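PDB 4G3V: transcriptional regulator nlh2 from Aquifex aeolicus, which probably activates sigma54-dependent transcription, its GAF domain, captured here in an inactive state, acting as the regulatory module. Local coordinates for residues A[12-16]-A[151-155]; A[23-29]-A[159-163]; A[29-34]-A[58-62]; A[78-82]-A[126-131]; A[85-89]-A[116-121]. All coordinates share one frame; numbering follows the deposited sequence.

Interaction 1: residues A[12-16]-A[151-155]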
# COMPACT_ATOMS: atom_id res chain seq x y z
N VAL A 12 4.87 -5.76 2.81
CA VAL A 12 3.80 -5.29 1.93
C VAL A 12 3.71 -6.20 0.69
O VAL A 12 2.61 -6.61 0.29
CB VAL A 12 4.03 -3.82 1.53
CG1 VAL A 12 3.20 -3.45 0.29
CG2 VAL A 12 3.69 -2.91 2.71
N ASN A 13 4.84 -6.54 0.08
CA ASN A 13 4.80 -7.49 -1.04
C ASN A 13 4.21 -8.83 -0.63
O ASN A 13 3.40 -9.42 -1.35
CB ASN A 13 6.20 -7.72 -1.63
CG ASN A 13 6.79 -6.47 -2.23
OD1 ASN A 13 6.08 -5.54 -2.58
ND2 ASN A 13 8.12 -6.46 -2.37
N GLU A 14 4.60 -9.32 0.54
CA GLU A 14 4.14 -10.63 1.02
C GLU A 14 2.64 -10.62 1.32
O GLU A 14 1.92 -11.54 0.98
CB GLU A 14 4.94 -11.02 2.27
CG GLU A 14 4.48 -12.31 2.96
CD GLU A 14 4.71 -13.58 2.15
OE1 GLU A 14 5.20 -13.52 1.00
OE2 GLU A 14 4.40 -14.65 2.70
N ILE A 15 2.17 -9.55 1.96
CA ILE A 15 0.75 -9.40 2.25
C ILE A 15 -0.07 -9.37 0.97
O ILE A 15 -1.12 -9.99 0.89
CB ILE A 15 0.50 -8.16 3.15
CG1 ILE A 15 1.01 -8.46 4.57
CG2 ILE A 15 -0.98 -7.81 3.19
CD1 ILE A 15 1.06 -7.24 5.50
N THR A 16 0.43 -8.68 -0.06
CA THR A 16 -0.30 -8.62 -1.33
C THR A 16 -0.39 -10.01 -1.96
O THR A 16 -1.42 -10.40 -2.52
CB THR A 16 0.36 -7.62 -2.29
OG1 THR A 16 0.36 -6.32 -1.68
CG2 THR A 16 -0.35 -7.52 -3.62
N VAL A 151 -0.82 1.56 5.08
CA VAL A 151 -0.76 0.85 3.81
C VAL A 151 -1.44 -0.51 3.93
O VAL A 151 -2.21 -0.90 3.06
CB VAL A 151 0.69 0.64 3.34
CG1 VAL A 151 0.75 -0.40 2.23
CG2 VAL A 151 1.29 1.97 2.87
N ILE A 152 -1.19 -1.20 5.04
CA ILE A 152 -1.79 -2.52 5.22
C ILE A 152 -3.32 -2.42 5.34
O ILE A 152 -4.03 -3.25 4.79
CB ILE A 152 -1.15 -3.25 6.40
CG1 ILE A 152 0.31 -3.58 6.02
CG2 ILE A 152 -1.93 -4.54 6.73
CD1 ILE A 152 1.12 -4.08 7.13
N GLY A 153 -3.82 -1.37 5.97
CA GLY A 153 -5.25 -1.15 6.03
C GLY A 153 -5.86 -0.98 4.65
O GLY A 153 -6.95 -1.47 4.36
N ASN A 154 -5.14 -0.30 3.77
CA ASN A 154 -5.56 -0.14 2.39
C ASN A 154 -5.55 -1.46 1.59
O ASN A 154 -6.47 -1.74 0.81
CB ASN A 154 -4.72 0.91 1.70
CG ASN A 154 -5.16 2.33 2.07
OD1 ASN A 154 -6.14 2.82 1.54
ND2 ASN A 154 -4.46 2.97 2.98
N LEU A 155 -4.49 -2.25 1.77
CA LEU A 155 -4.44 -3.57 1.14
C LEU A 155 -5.63 -4.38 1.61
O LEU A 155 -6.25 -5.12 0.83
CB LEU A 155 -3.14 -4.28 1.47
CG LEU A 155 -1.86 -3.67 0.93
CD1 LEU A 155 -0.66 -4.43 1.46
CD2 LEU A 155 -1.85 -3.65 -0.58
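I15 and T16 of one helix meet I152 and L155 of another, and the two short helical segments run almost parallel, 14° apart, with axes 10.7 Å from each other. The nearest CA pairs keep the same spacing at both ends, 7.1 Å from V12 CA to I152 CA and 7.0 Å from T16 CA to L155 CA. No hydrogen bond joins them; the seam is almost wholly hydrocarbon, apart from the T16 hydroxyl. L155 makes the largest share of it. A chi1 of -66° turns CG of this leucine away from its carbonyl carbon and across the gap, where CD1 meets I15 CG2 at 3.8 Å and CD2 lies against the hydroxyl of T16, 3.6 Å from OG1. I15 uses its two branches separately: CG2 serves L155, while the longer arm carries CD1 to within 3.6 Å of I152 CD1, the side chains crossing at about a right angle. At the other end of the seam V12 CG2 touches V151 CG1 at 3.9 Å. V12 O of its own helix and N154 OD1 of the second subunit both lie within reach of the T16 hydroxyl. On one flank I15 and I152 also pack on helix 25-40. On another the second subunit closes over the pair: its V151 meets V151, and N154 and N13 exchange side-chain hydrogen bonds between chains. Helices 4-19 and 139-162 therefore form a parallel pair within the subunit and, doubled by the second copy, a helical bundle at the dimer interface of this GAF domain.

Interaction 2: residues A[23-29]-A[159-163]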
# COMPACT_ATOMS: atom_id res chain seq x y z
N TYR A 23 -6.75 -18.35 -0.19
CA TYR A 23 -7.02 -18.76 1.18
C TYR A 23 -8.40 -18.25 1.59
O TYR A 23 -8.91 -17.30 0.99
CB TYR A 23 -5.93 -18.23 2.12
CG TYR A 23 -4.54 -18.67 1.70
CD1 TYR A 23 -4.12 -19.99 1.88
CD2 TYR A 23 -3.67 -17.78 1.09
CE1 TYR A 23 -2.87 -20.39 1.47
CE2 TYR A 23 -2.43 -18.18 0.67
CZ TYR A 23 -2.03 -19.49 0.87
OH TYR A 23 -0.78 -19.89 0.46
N THR A 24 -9.01 -18.88 2.60
CA THR A 24 -10.33 -18.42 3.03
C THR A 24 -10.17 -17.02 3.60
O THR A 24 -9.06 -16.58 3.89
CB THR A 24 -10.97 -19.31 4.11
OG1 THR A 24 -10.22 -19.20 5.33
CG2 THR A 24 -11.05 -20.77 3.66
N PHE A 25 -11.29 -16.33 3.76
CA PHE A 25 -11.27 -14.95 4.24
C PHE A 25 -10.56 -14.89 5.59
O PHE A 25 -9.61 -14.13 5.77
CB PHE A 25 -12.70 -14.41 4.36
CG PHE A 25 -12.77 -12.97 4.77
CD1 PHE A 25 -12.43 -11.96 3.89
CD2 PHE A 25 -13.20 -12.62 6.04
CE1 PHE A 25 -12.51 -10.62 4.28
CE2 PHE A 25 -13.28 -11.30 6.43
CZ PHE A 25 -12.94 -10.30 5.54
N GLU A 26 -10.99 -15.72 6.52
CA GLU A 26 -10.44 -15.72 7.86
C GLU A 26 -8.97 -16.17 7.89
O GLU A 26 -8.17 -15.58 8.61
CB GLU A 26 -11.29 -16.59 8.79
CG GLU A 26 -12.71 -16.06 8.98
CD GLU A 26 -13.69 -16.50 7.89
OE1 GLU A 26 -13.27 -17.10 6.86
OE2 GLU A 26 -14.91 -16.26 8.10
N GLU A 27 -8.61 -17.20 7.13
CA GLU A 27 -7.22 -17.65 7.09
C GLU A 27 -6.32 -16.54 6.53
O GLU A 27 -5.20 -16.36 6.99
CB GLU A 27 -7.05 -18.92 6.24
CG GLU A 27 -7.73 -20.20 6.81
CD GLU A 27 -6.98 -20.85 7.98
OE1 GLU A 27 -7.24 -22.05 8.24
OE2 GLU A 27 -6.15 -20.20 8.65
N SER A 28 -6.83 -15.80 5.54
CA SER A 28 -6.07 -14.71 4.92
C SER A 28 -5.75 -13.62 5.95
O SER A 28 -4.60 -13.17 6.06
CB SER A 28 -6.86 -14.10 3.75
OG SER A 28 -7.04 -15.06 2.70
N LEU A 29 -6.76 -13.21 6.71
CA LEU A 29 -6.57 -12.17 7.73
C LEU A 29 -5.58 -12.63 8.78
O LEU A 29 -4.70 -11.88 9.18
CB LEU A 29 -7.87 -11.81 8.42
CG LEU A 29 -9.01 -11.28 7.55
CD1 LEU A 29 -10.18 -10.85 8.44
CD2 LEU A 29 -8.55 -10.14 6.67
N PHE A 159 -8.86 -6.14 -0.31
CA PHE A 159 -9.22 -7.53 -0.04
C PHE A 159 -10.70 -7.66 0.31
O PHE A 159 -11.38 -8.60 -0.14
CB PHE A 159 -8.38 -8.09 1.10
CG PHE A 159 -8.58 -9.57 1.34
CD1 PHE A 159 -8.20 -10.49 0.39
CD2 PHE A 159 -9.15 -10.03 2.52
CE1 PHE A 159 -8.38 -11.86 0.61
CE2 PHE A 159 -9.33 -11.37 2.76
CZ PHE A 159 -8.94 -12.29 1.80
N PHE A 160 -11.21 -6.74 1.13
CA PHE A 160 -12.63 -6.75 1.48
C PHE A 160 -13.52 -6.63 0.22
O PHE A 160 -14.57 -7.28 0.10
CB PHE A 160 -12.98 -5.62 2.46
CG PHE A 160 -12.56 -5.88 3.90
CD1 PHE A 160 -11.51 -6.72 4.22
CD2 PHE A 160 -13.23 -5.24 4.93
CE1 PHE A 160 -11.14 -6.93 5.55
CE2 PHE A 160 -12.86 -5.43 6.26
CZ PHE A 160 -11.82 -6.27 6.57
N LYS A 161 -13.09 -5.78 -0.71
CA LYS A 161 -13.79 -5.62 -1.98
C LYS A 161 -13.70 -6.91 -2.80
O LYS A 161 -14.69 -7.38 -3.38
CB LYS A 161 -13.18 -4.45 -2.76
CG LYS A 161 -13.81 -4.17 -4.13
CD LYS A 161 -15.24 -3.68 -4.03
CE LYS A 161 -15.85 -3.47 -5.41
NZ LYS A 161 -17.16 -2.79 -5.35
N LEU A 162 -12.51 -7.50 -2.83
CA LEU A 162 -12.27 -8.74 -3.56
C LEU A 162 -13.23 -9.84 -3.11
O LEU A 162 -13.78 -10.59 -3.93
CB LEU A 162 -10.83 -9.19 -3.35
CG LEU A 162 -10.35 -10.41 -4.12
CD1 LEU A 162 -10.60 -10.24 -5.60
CD2 LEU A 162 -8.88 -10.64 -3.84
N ARG A 163 -13.43 -9.93 -1.80
CA ARG A 163 -14.20 -11.02 -1.22
C ARG A 163 -15.65 -10.63 -0.91
O ARG A 163 -16.36 -11.36 -0.23
CB ARG A 163 -13.50 -11.52 0.03
CG ARG A 163 -12.08 -12.01 -0.25
CD ARG A 163 -12.10 -13.19 -1.24
NE ARG A 163 -10.78 -13.78 -1.41
CZ ARG A 163 -10.29 -14.77 -0.67
NH1 ARG A 163 -11.01 -15.31 0.30
NH2 ARG A 163 -9.07 -15.20 -0.91
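An aromatic cluster of F25, F159 and F160 joins the start of helix 25-40 to the last turn of helix 139-162. The rings of F25 and F159 are nearly parallel, planes 5° apart, yet slid so far that they barely overlap, and F25 CD1 comes within 3.4 Å of F159 CE2. F160 is turned against F25, its CE1 lying 3.8 Å from F25 CZ, while S28 CB packs at 3.4 Å on F159 CZ. A chi1 of -177° carries the F25 ring away from its own backbone N and against F159, F160 and R163 CB. R163, just beyond the helix, bends at chi2 and lays CG over one face of F159. Its guanidinium grips Y23 O end-on with two nitrogens, NH1 at 3.0 Å and NH2 at 2.8 Å, the oxygen lying in the guanidinium plane. An alanine here would probably leave Y23 O without its two donors and the F159 face without the CG that lies over it. Next to that grip T24 caps the helix, its OG1 accepting from E27 N, and S28 OG and S28 N approach T24 O from opposite faces of its plane. I49 of strand 44-51 packs on F25 and F160, and L19 packs on F159. The contact is thus an aromatic cluster in which an N-capped helix start packs against a helix C-terminus beside the GAF sheet.

Interaction 3: residues A[29-34]-A[58-62]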
# COMPACT_ATOMS: atom_id res chain seq x y z
N LEU A 29 -6.76 -13.21 6.71
CA LEU A 29 -6.57 -12.17 7.73
C LEU A 29 -5.58 -12.63 8.78
O LEU A 29 -4.70 -11.88 9.18
CB LEU A 29 -7.87 -11.81 8.42
CG LEU A 29 -9.01 -11.28 7.55
CD1 LEU A 29 -10.18 -10.85 8.44
CD2 LEU A 29 -8.55 -10.14 6.67
N LYS A 30 -5.71 -13.88 9.22
CA LYS A 30 -4.79 -14.42 10.21
C LYS A 30 -3.36 -14.41 9.67
O LYS A 30 -2.44 -14.09 10.41
CB LYS A 30 -5.21 -15.84 10.61
CG LYS A 30 -4.35 -16.43 11.69
CD LYS A 30 -4.61 -15.73 13.03
CE LYS A 30 -3.85 -16.40 14.16
NZ LYS A 30 -4.49 -16.15 15.47
N GLU A 31 -3.18 -14.78 8.40
CA GLU A 31 -1.83 -14.88 7.84
C GLU A 31 -1.21 -13.48 7.74
O GLU A 31 -0.01 -13.31 7.95
CB GLU A 31 -1.85 -15.58 6.49
CG GLU A 31 -0.47 -15.92 5.94
CD GLU A 31 0.23 -17.06 6.66
OE1 GLU A 31 -0.36 -17.68 7.58
OE2 GLU A 31 1.38 -17.34 6.29
N VAL A 32 -2.02 -12.47 7.44
CA VAL A 32 -1.52 -11.09 7.48
C VAL A 32 -0.96 -10.73 8.87
O VAL A 32 0.14 -10.19 8.99
CB VAL A 32 -2.62 -10.09 7.08
CG1 VAL A 32 -2.18 -8.63 7.33
CG2 VAL A 32 -2.99 -10.29 5.63
N LEU A 33 -1.70 -11.05 9.92
CA LEU A 33 -1.24 -10.73 11.27
C LEU A 33 0.00 -11.54 11.63
O LEU A 33 0.89 -11.04 12.33
CB LEU A 33 -2.35 -10.96 12.29
CG LEU A 33 -3.61 -10.10 12.06
CD1 LEU A 33 -4.65 -10.29 13.18
CD2 LEU A 33 -3.26 -8.64 11.93
N LYS A 34 0.08 -12.77 11.15
CA LYS A 34 1.24 -13.61 11.40
C LYS A 34 2.49 -13.01 10.76
O LYS A 34 3.56 -13.01 11.37
CB LYS A 34 1.00 -15.02 10.86
CG LYS A 34 2.12 -15.99 11.16
CD LYS A 34 1.85 -17.35 10.51
CE LYS A 34 0.55 -17.96 11.00
NZ LYS A 34 0.26 -19.25 10.32
N ALA A 58 -12.55 -10.00 13.79
CA ALA A 58 -12.63 -11.08 12.82
C ALA A 58 -11.40 -11.97 12.88
O ALA A 58 -11.47 -13.17 12.61
CB ALA A 58 -12.77 -10.50 11.42
N SER A 59 -10.26 -11.38 13.21
CA SER A 59 -9.02 -12.12 13.32
C SER A 59 -8.12 -11.46 14.36
O SER A 59 -8.21 -10.25 14.58
CB SER A 59 -8.31 -12.15 11.97
OG SER A 59 -7.25 -13.08 11.99
N SER A 60 -7.26 -12.24 14.98
CA SER A 60 -6.45 -11.71 16.06
C SER A 60 -5.13 -12.44 16.17
O SER A 60 -4.96 -13.54 15.62
CB SER A 60 -7.21 -11.81 17.38
OG SER A 60 -7.53 -13.16 17.67
N TYR A 61 -4.18 -11.83 16.87
CA TYR A 61 -2.88 -12.45 17.08
C TYR A 61 -2.33 -12.03 18.43
O TYR A 61 -2.45 -10.86 18.82
CB TYR A 61 -1.92 -12.05 15.97
CG TYR A 61 -0.59 -12.76 16.06
CD1 TYR A 61 0.44 -12.24 16.83
CD2 TYR A 61 -0.36 -13.95 15.38
CE1 TYR A 61 1.65 -12.88 16.93
CE2 TYR A 61 0.85 -14.61 15.48
CZ TYR A 61 1.86 -14.06 16.26
OH TYR A 61 3.08 -14.69 16.37
N GLY A 62 -1.72 -12.97 19.15
CA GLY A 62 -1.21 -12.71 20.48
C GLY A 62 -2.28 -12.70 21.56
O GLY A 62 -3.11 -13.59 21.66
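L33 and L29 press helix 29-34 onto strand 58-61, whose axis passes 7.6 Å away at 25°. This is the tight side: L33 CD1 sits 3.7 Å from S60 CA, L33 CB meets Y61 CB at 3.9 Å, and L29 CB closes on S59 CB at 3.6 Å. S59 turns its OG between the bases of L29 and K30, a small side chain that lets the helix come near. I47 on the neighbouring strand continues the apolar layer. The outer side is looser and polar. K30 starts out pointing CG away from its backbone N (chi1 -176°), folds at chi2 and reaches across past S59 OG to the strand backbone, where NZ lies 2.7 Å from S60 O and 21° off the plane of that carbonyl. A methionine in its place would probably leave S60 O without this charged donor and the outer edge of the contact less firmly tied. Beyond it Y61 offers a ring face to L33 O and meets Y37, while exposed K34 touches that ring with its CA and sends its NZ to E31 OE1, a salt bridge along the helix. Such a helix laid on an antiparallel sheet, here on a strand with a classic beta bulge at A58 and S59, is the alpha/beta layering of the GAF fold.

Interaction 4: residues A[78-82]-A[126-131]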
# COMPACT_ATOMS: atom_id res chain seq x y z
N THR A 78 -10.02 2.46 18.90
CA THR A 78 -10.44 1.73 17.72
C THR A 78 -11.81 2.23 17.24
O THR A 78 -12.03 2.39 16.04
CB THR A 78 -10.44 0.21 17.98
OG1 THR A 78 -9.08 -0.22 18.21
CG2 THR A 78 -10.99 -0.53 16.79
N GLY A 79 -12.71 2.54 18.17
CA GLY A 79 -14.03 3.05 17.81
C GLY A 79 -13.97 4.43 17.17
O GLY A 79 -14.81 4.78 16.34
N LYS A 80 -12.99 5.24 17.56
CA LYS A 80 -12.85 6.56 16.95
C LYS A 80 -12.35 6.46 15.51
O LYS A 80 -12.80 7.20 14.64
CB LYS A 80 -11.93 7.45 17.79
CG LYS A 80 -12.60 7.99 19.05
CD LYS A 80 -11.58 8.65 19.97
CE LYS A 80 -12.27 9.42 21.07
NZ LYS A 80 -13.16 8.55 21.88
N VAL A 81 -11.44 5.53 15.26
CA VAL A 81 -10.96 5.32 13.89
C VAL A 81 -12.12 4.85 13.03
O VAL A 81 -12.27 5.26 11.89
CB VAL A 81 -9.80 4.30 13.85
CG1 VAL A 81 -9.40 4.01 12.41
CG2 VAL A 81 -8.59 4.85 14.64
N PHE A 82 -12.94 3.97 13.61
CA PHE A 82 -14.16 3.47 12.96
C PHE A 82 -15.07 4.63 12.57
O PHE A 82 -15.54 4.71 11.44
CB PHE A 82 -14.86 2.53 13.95
CG PHE A 82 -16.18 1.96 13.45
CD1 PHE A 82 -16.49 1.89 12.11
CD2 PHE A 82 -17.10 1.48 14.37
CE1 PHE A 82 -17.72 1.35 11.69
CE2 PHE A 82 -18.33 0.94 13.96
CZ PHE A 82 -18.63 0.88 12.62
N VAL A 126 -15.67 3.22 5.71
CA VAL A 126 -15.02 2.33 6.69
C VAL A 126 -15.76 0.99 6.83
O VAL A 126 -16.95 0.94 7.19
CB VAL A 126 -14.91 2.97 8.08
CG1 VAL A 126 -14.25 2.03 9.05
CG2 VAL A 126 -14.14 4.30 8.00
N LYS A 127 -15.05 -0.09 6.56
CA LYS A 127 -15.61 -1.43 6.68
C LYS A 127 -14.89 -2.23 7.76
O LYS A 127 -15.28 -3.34 8.06
CB LYS A 127 -15.47 -2.16 5.34
CG LYS A 127 -16.17 -1.47 4.20
CD LYS A 127 -17.65 -1.36 4.49
CE LYS A 127 -18.47 -1.31 3.21
NZ LYS A 127 -19.92 -1.44 3.50
N GLY A 128 -13.82 -1.67 8.31
CA GLY A 128 -13.10 -2.32 9.38
C GLY A 128 -11.96 -1.47 9.90
O GLY A 128 -11.73 -0.34 9.45
N VAL A 129 -11.24 -2.01 10.88
CA VAL A 129 -10.06 -1.35 11.43
C VAL A 129 -9.01 -2.41 11.72
O VAL A 129 -9.35 -3.51 12.16
CB VAL A 129 -10.39 -0.62 12.76
CG1 VAL A 129 -9.12 -0.08 13.44
CG2 VAL A 129 -11.43 0.50 12.51
N ILE A 130 -7.75 -2.11 11.43
CA ILE A 130 -6.66 -2.96 11.90
C ILE A 130 -5.96 -2.21 13.01
O ILE A 130 -5.61 -1.04 12.85
CB ILE A 130 -5.68 -3.37 10.78
CG1 ILE A 130 -4.48 -4.11 11.37
CG2 ILE A 130 -5.22 -2.17 9.98
CD1 ILE A 130 -3.55 -4.72 10.31
N THR A 131 -5.78 -2.89 14.14
CA THR A 131 -5.19 -2.31 15.33
C THR A 131 -4.00 -3.16 15.77
O THR A 131 -4.11 -4.39 15.88
CB THR A 131 -6.20 -2.25 16.46
OG1 THR A 131 -7.27 -1.37 16.08
CG2 THR A 131 -5.56 -1.77 17.77
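V129 is the central bump of this contact: its two methyls enter the shallow groove that T78, V81 and F82 make on one side of helix 78-82. CG1 meets T78 CG2 at 3.9 Å, and CG2 sits between V81 CG1, 4.1 Å away, and the backbone at F82, whose N is 3.9 Å from it. The helix crosses strand 126-131 in a largely antiparallel sense, at 147°, with axes 8.4 Å apart, a gap that the valine methyls bridge. V126 fills the next hollow, toward the end of the helical segment. CG2 lies 3.7 Å from F82 O, while CG1, anti to the backbone N (chi1 180°), reaches F82 CD1 at the edge of the ring. Thus F82 flanks V126 with its ring and carbonyl together. L55 of strand 54-61 packs against T78, F82 and V129, and A117 and P119 receive V81. At the opposite end the shape is finished by a polar pair: T78 OG1 and T131 OG1 are 3.0 Å apart in a hydrogen bond, beside F46. A hydroxyl on each side gives the other a mate within a buried, otherwise apolar layer, so the chemistry implies packing by methyl groups and ring, with a single hydrogen bond that probably holds the two hydroxyls turned toward each other.

Interaction 5: residues A[85-89]-A[116-121]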
# COMPACT_ATOMS: atom_id res chain seq x y z
N GLY A 85 -12.80 7.46 10.27
CA GLY A 85 -12.11 6.94 9.11
C GLY A 85 -10.74 7.58 8.97
O GLY A 85 -10.23 7.73 7.86
N ILE A 86 -10.16 7.98 10.09
CA ILE A 86 -8.79 8.48 10.10
C ILE A 86 -7.99 7.75 11.17
O ILE A 86 -8.53 7.35 12.20
CB ILE A 86 -8.73 10.00 10.32
CG1 ILE A 86 -9.27 10.38 11.69
CG2 ILE A 86 -9.53 10.72 9.23
CD1 ILE A 86 -9.36 11.94 11.91
N PRO A 87 -6.69 7.53 10.91
CA PRO A 87 -5.93 6.71 11.85
C PRO A 87 -5.61 7.40 13.16
O PRO A 87 -5.62 8.66 13.25
CB PRO A 87 -4.63 6.39 11.09
CG PRO A 87 -4.54 7.36 10.00
CD PRO A 87 -5.90 7.96 9.75
N LEU A 88 -5.32 6.59 14.17
CA LEU A 88 -4.77 7.09 15.42
C LEU A 88 -3.45 6.38 15.75
O LEU A 88 -3.33 5.15 15.60
CB LEU A 88 -5.76 6.92 16.57
CG LEU A 88 -6.82 8.03 16.65
CD1 LEU A 88 -7.92 7.65 17.63
CD2 LEU A 88 -6.17 9.35 17.07
N VAL A 89 -2.49 7.16 16.22
CA VAL A 89 -1.17 6.67 16.61
C VAL A 89 -0.94 7.15 18.04
O VAL A 89 -0.72 8.35 18.26
CB VAL A 89 -0.10 7.26 15.67
CG1 VAL A 89 1.29 6.79 16.06
CG2 VAL A 89 -0.44 6.91 14.22
N ILE A 116 -1.44 1.54 17.29
CA ILE A 116 -1.72 2.16 15.99
C ILE A 116 -2.95 1.49 15.40
O ILE A 116 -3.00 0.27 15.27
CB ILE A 116 -0.56 2.00 15.00
CG1 ILE A 116 0.70 2.68 15.55
CG2 ILE A 116 -0.93 2.58 13.63
CD1 ILE A 116 1.93 2.44 14.71
N ALA A 117 -3.94 2.30 15.05
CA ALA A 117 -5.18 1.79 14.49
C ALA A 117 -5.45 2.52 13.19
O ALA A 117 -5.42 3.77 13.15
CB ALA A 117 -6.32 1.97 15.48
N ALA A 118 -5.68 1.76 12.13
CA ALA A 118 -5.90 2.33 10.81
C ALA A 118 -7.18 1.78 10.20
O ALA A 118 -7.50 0.59 10.35
CB ALA A 118 -4.73 2.04 9.89
N PRO A 119 -7.89 2.64 9.47
CA PRO A 119 -9.16 2.22 8.88
C PRO A 119 -8.94 1.32 7.67
O PRO A 119 -7.91 1.41 6.97
CB PRO A 119 -9.81 3.54 8.46
CG PRO A 119 -8.67 4.45 8.20
CD PRO A 119 -7.55 4.03 9.13
N ILE A 120 -9.91 0.45 7.45
CA ILE A 120 -9.98 -0.41 6.29
C ILE A 120 -11.20 0.07 5.51
O ILE A 120 -12.33 -0.10 5.97
CB ILE A 120 -10.18 -1.88 6.71
CG1 ILE A 120 -8.96 -2.37 7.49
CG2 ILE A 120 -10.39 -2.78 5.49
CD1 ILE A 120 -9.18 -3.70 8.21
N LYS A 121 -10.95 0.66 4.34
CA LYS A 121 -12.00 1.34 3.58
C LYS A 121 -12.26 0.71 2.22
O LYS A 121 -11.32 0.36 1.50
CB LYS A 121 -11.60 2.79 3.34
CG LYS A 121 -11.56 3.63 4.61
CD LYS A 121 -11.47 5.11 4.27
CE LYS A 121 -11.26 5.94 5.50
NZ LYS A 121 -11.22 7.40 5.17
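L88 and V89 pair with A117 and I116 in antiparallel register, the two segments running 164° apart end to end. L88 and A117 make the hydrogen-bonded pair, with L88 N to A117 O and A117 N to L88 O both at 3.0 Å; the second bond is the straighter, 170° at the hydrogen. V89 and I116 follow as the non-hydrogen-bonded pair, and the CA-H of I116 also points at L88 O. Their side chains lie side by side and point the same way: V89 CG1, swung trans to its own N by a chi1 of 179°, comes within 4.2 Å of I116 CG1. Both rest on helix 139-162 through L142. Across the sheet, L88 and A117 turn instead to helix 76-84, where V81 touches both. Before the strand pairing starts, the chain is held by prolines and a lysine. P87 CA lies 3.3 Å from A117 O, and P87 CB is 4.2 Å from P119 CD, while P119 CG lies 3.6 Å from G85 O. K121, extended beyond CG, passes beside the glycine and delivers NZ to G85 O at 2.9 Å, in the carbonyl plane and on a lone pair. G85 adopts positive phi as it leaves helix 76-84, and a CB there would probably crowd K121 CE. The short strand 88-90 is thus tied to the sheet at two levels: backbone bonds at L88 fix its register, and a charged amine takes a carbonyl of the turn before it. The lysine bond probably adds an electrostatic component to the packing that holds the helix-to-strand turn.

The contacts lie on and within one antiparallel sheet: helix against helix in interactions 1 and 2, helix on sheet in 3 and 4, strand pairing in 5. Interactions 1 and 2 share helix 139-162, with centres 12 Å apart, and both touch the second subunit; interactions 2 and 3 share helix 25-40 and L29, and interaction 3 sets that helix on strand 54-61. Interactions 4 and 5, only 6 Å apart, lie around the neighbouring strands 125-135 and 113-122, where K127 and G128 probably bond to I120. I130 links the layers, touching I152, G153 and L33. Along the chain 3 and 4 come in series, 5 falls within 4, and 1 and 2 join the chain's ends, so terminal helices and dimer contacts lie together.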